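Local coordinates for single-stranded DNA-binding protein (Enterobacter phage Enc34, PDB 5ODK) that probably binds single-stranded DNA through an OB fold, as a phage protein linked to DNA replication, at residues V12-L17 against K57-A62. Numbering follows the deposited sequence.
Sequences VKNGVL and KDTHGA
Asn14 lays its side-chain amide over one face of the His60 ring. The two planes are 20° apart, and ND2 of Asn14 sits 3.6 Å above the ring, offset toward its rim. CB of Asn14 packs 3.5 Å from CD2 of His60. Asn14 ND2 also donates a nearly straight 3.0 Å hydrogen bond to Thr59 O. The acceptor lies close to the amide plane, but the donor stands above the carbonyl plane. With CG anti to its own carbonyl carbon (chi1 -71°), the amide reaches both partners. Its OD1 accepts from Asn27. The buried imidazole is held at both nitrogens, by Pro56 O at ND1 and Ser26 O at NE2, fixing its rotation. Two carbonyl acceptors suggest that the ring is doubly protonated.

The solvent side is looser. Lys13 runs out extended past Thr59, with its CD 3.8 Å from Thr59 O and its NZ 4.1 Å from Thr59 CG2. In this protein Lys13 has been seen at a magnesium site, although no magnesium is bound here. Val12 CB meets Ala62 CB at 3.9 Å, and Val12 also touches Ile63 and Ile66 of helix 61-76.

Val12 to Gly15 form a type II beta turn joining strands 8-12 and 15-18. This beta hairpin, part of the OB-fold sheet through strand 23-26, packs against the N-terminus of helix 61-76, where His60 is the N-cap residue.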
loop_
_atom_site.group_PDB
_atom_site.type_symbol
_atom_site.label_atom_id
_atom_site.label_comp_id
_atom_site.label_asym_id
_atom_site.label_seq_id
_atom_site.Cartn_x
_atom_site.Cartn_y
_atom_site.Cartn_z
ATOM N N VAL A 12 -8.360 1.932 -13.835
ATOM C CA VAL A 12 -8.855 0.551 -14.040
ATOM C C VAL A 12 -9.778 0.170 -12.890
ATOM O O VAL A 12 -9.870 0.935 -11.920
ATOM C CB VAL A 12 -7.709 -0.466 -14.158
ATOM C CG1 VAL A 12 -6.824 -0.122 -15.335
ATOM C CG2 VAL A 12 -6.883 -0.525 -12.868
ATOM N N LYS A 13 -10.403 -1.005 -12.930
ATOM C CA LYS A 13 -11.220 -1.464 -11.801
ATOM C C LYS A 13 -10.352 -1.398 -10.540
ATOM O O LYS A 13 -9.254 -1.936 -10.484
ATOM C CB LYS A 13 -11.751 -2.886 -12.003
ATOM C CG LYS A 13 -12.578 -3.391 -10.833
ATOM C CD LYS A 13 -13.212 -4.732 -11.102
ATOM C CE LYS A 13 -14.117 -5.114 -9.944
ATOM N NZ LYS A 13 -15.066 -6.179 -10.340
ATOM N N ASN A 14 -10.849 -0.704 -9.525
ATOM C CA ASN A 14 -10.178 -0.684 -8.232
ATOM C C ASN A 14 -8.758 -0.136 -8.234
ATOM O O ASN A 14 -7.995 -0.457 -7.329
ATOM C CB ASN A 14 -10.224 -2.056 -7.551
ATOM C CG ASN A 14 -11.608 -2.421 -7.066
ATOM O OD1 ASN A 14 -12.356 -1.552 -6.594
ATOM N ND2 ASN A 14 -11.945 -3.699 -7.136
ATOM N N GLY A 15 -8.414 0.748 -9.161
ATOM C CA GLY A 15 -7.104 1.334 -9.143
ATOM C C GLY A 15 -6.876 2.468 -10.086
ATOM O O GLY A 15 -7.601 2.641 -11.064
ATOM N N VAL A 16 -5.823 3.232 -9.813
ATOM C CA VAL A 16 -5.413 4.337 -10.684
ATOM C C VAL A 16 -3.891 4.407 -10.728
ATOM O O VAL A 16 -3.224 4.290 -9.696
ATOM C CB VAL A 16 -5.943 5.706 -10.207
ATOM C CG1 VAL A 16 -5.613 6.780 -11.247
ATOM C CG2 VAL A 16 -7.426 5.680 -9.906
ATOM N N LEU A 17 -3.348 4.564 -11.932
ATOM C CA LEU A 17 -1.950 4.935 -12.123
ATOM C C LEU A 17 -1.926 6.399 -12.450
ATOM O O LEU A 17 -2.697 6.874 -13.296
ATOM C CB LEU A 17 -1.329 4.137 -13.266
ATOM C CG LEU A 17 0.087 4.540 -13.616
ATOM C CD1 LEU A 17 1.080 4.175 -12.503
ATOM C CD2 LEU A 17 0.492 3.856 -14.889
ATOM N N LYS A 57 -7.560 -10.824 -5.059
ATOM C CA LYS A 57 -7.049 -11.118 -6.405
ATOM C C LYS A 57 -8.125 -11.036 -7.476
ATOM O O LYS A 57 -7.864 -10.538 -8.572
ATOM C CB LYS A 57 -6.431 -12.509 -6.444
ATOM C CG LYS A 57 -5.175 -12.679 -5.608
ATOM C CD LYS A 57 -4.622 -14.079 -5.735
ATOM C CE LYS A 57 -3.280 -14.277 -5.049
ATOM N NZ LYS A 57 -2.865 -15.697 -5.153
ATOM N N ASP A 58 -9.325 -11.523 -7.164
ATOM C CA ASP A 58 -10.375 -11.666 -8.165
ATOM C C ASP A 58 -10.923 -10.350 -8.642
ATOM O O ASP A 58 -11.463 -10.306 -9.712
ATOM C CB ASP A 58 -11.482 -12.632 -7.711
ATOM C CG ASP A 58 -12.284 -12.164 -6.502
ATOM O OD1 ASP A 58 -11.914 -11.209 -5.788
ATOM O OD2 ASP A 58 -13.327 -12.818 -6.259
ATOM N N THR A 59 -10.745 -9.270 -7.884
ATOM C CA THR A 59 -11.238 -7.937 -8.268
ATOM C C THR A 59 -10.139 -6.889 -8.473
ATOM O O THR A 59 -10.432 -5.701 -8.691
ATOM C CB THR A 59 -12.210 -7.422 -7.202
ATOM O OG1 THR A 59 -11.530 -7.460 -5.941
ATOM C CG2 THR A 59 -13.452 -8.281 -7.177
ATOM N N HIS A 60 -8.884 -7.320 -8.454
ATOM C CA HIS A 60 -7.759 -6.396 -8.581
ATOM C C HIS A 60 -6.706 -6.860 -9.568
ATOM O O HIS A 60 -5.567 -6.413 -9.482
ATOM C CB HIS A 60 -7.098 -6.093 -7.230
ATOM C CG HIS A 60 -7.997 -5.378 -6.263
ATOM N ND1 HIS A 60 -8.996 -6.012 -5.560
ATOM C CD2 HIS A 60 -8.007 -4.091 -5.860
ATOM C CE1 HIS A 60 -9.597 -5.134 -4.756
ATOM N NE2 HIS A 60 -9.017 -3.957 -4.927
ATOM N N GLY A 61 -7.096 -7.676 -10.557
ATOM C CA GLY A 61 -6.108 -8.154 -11.514
ATOM C C GLY A 61 -5.417 -7.062 -12.318
ATOM O O GLY A 61 -4.204 -7.082 -12.487
ATOM N N ALA A 62 -6.181 -6.116 -12.844
ATOM C CA ALA A 62 -5.595 -5.058 -13.672
ATOM C C ALA A 62 -4.658 -4.167 -12.895
ATOM O O ALA A 62 -3.579 -3.830 -13.368
ATOM C CB ALA A 62 -6.685 -4.233 -14.340
#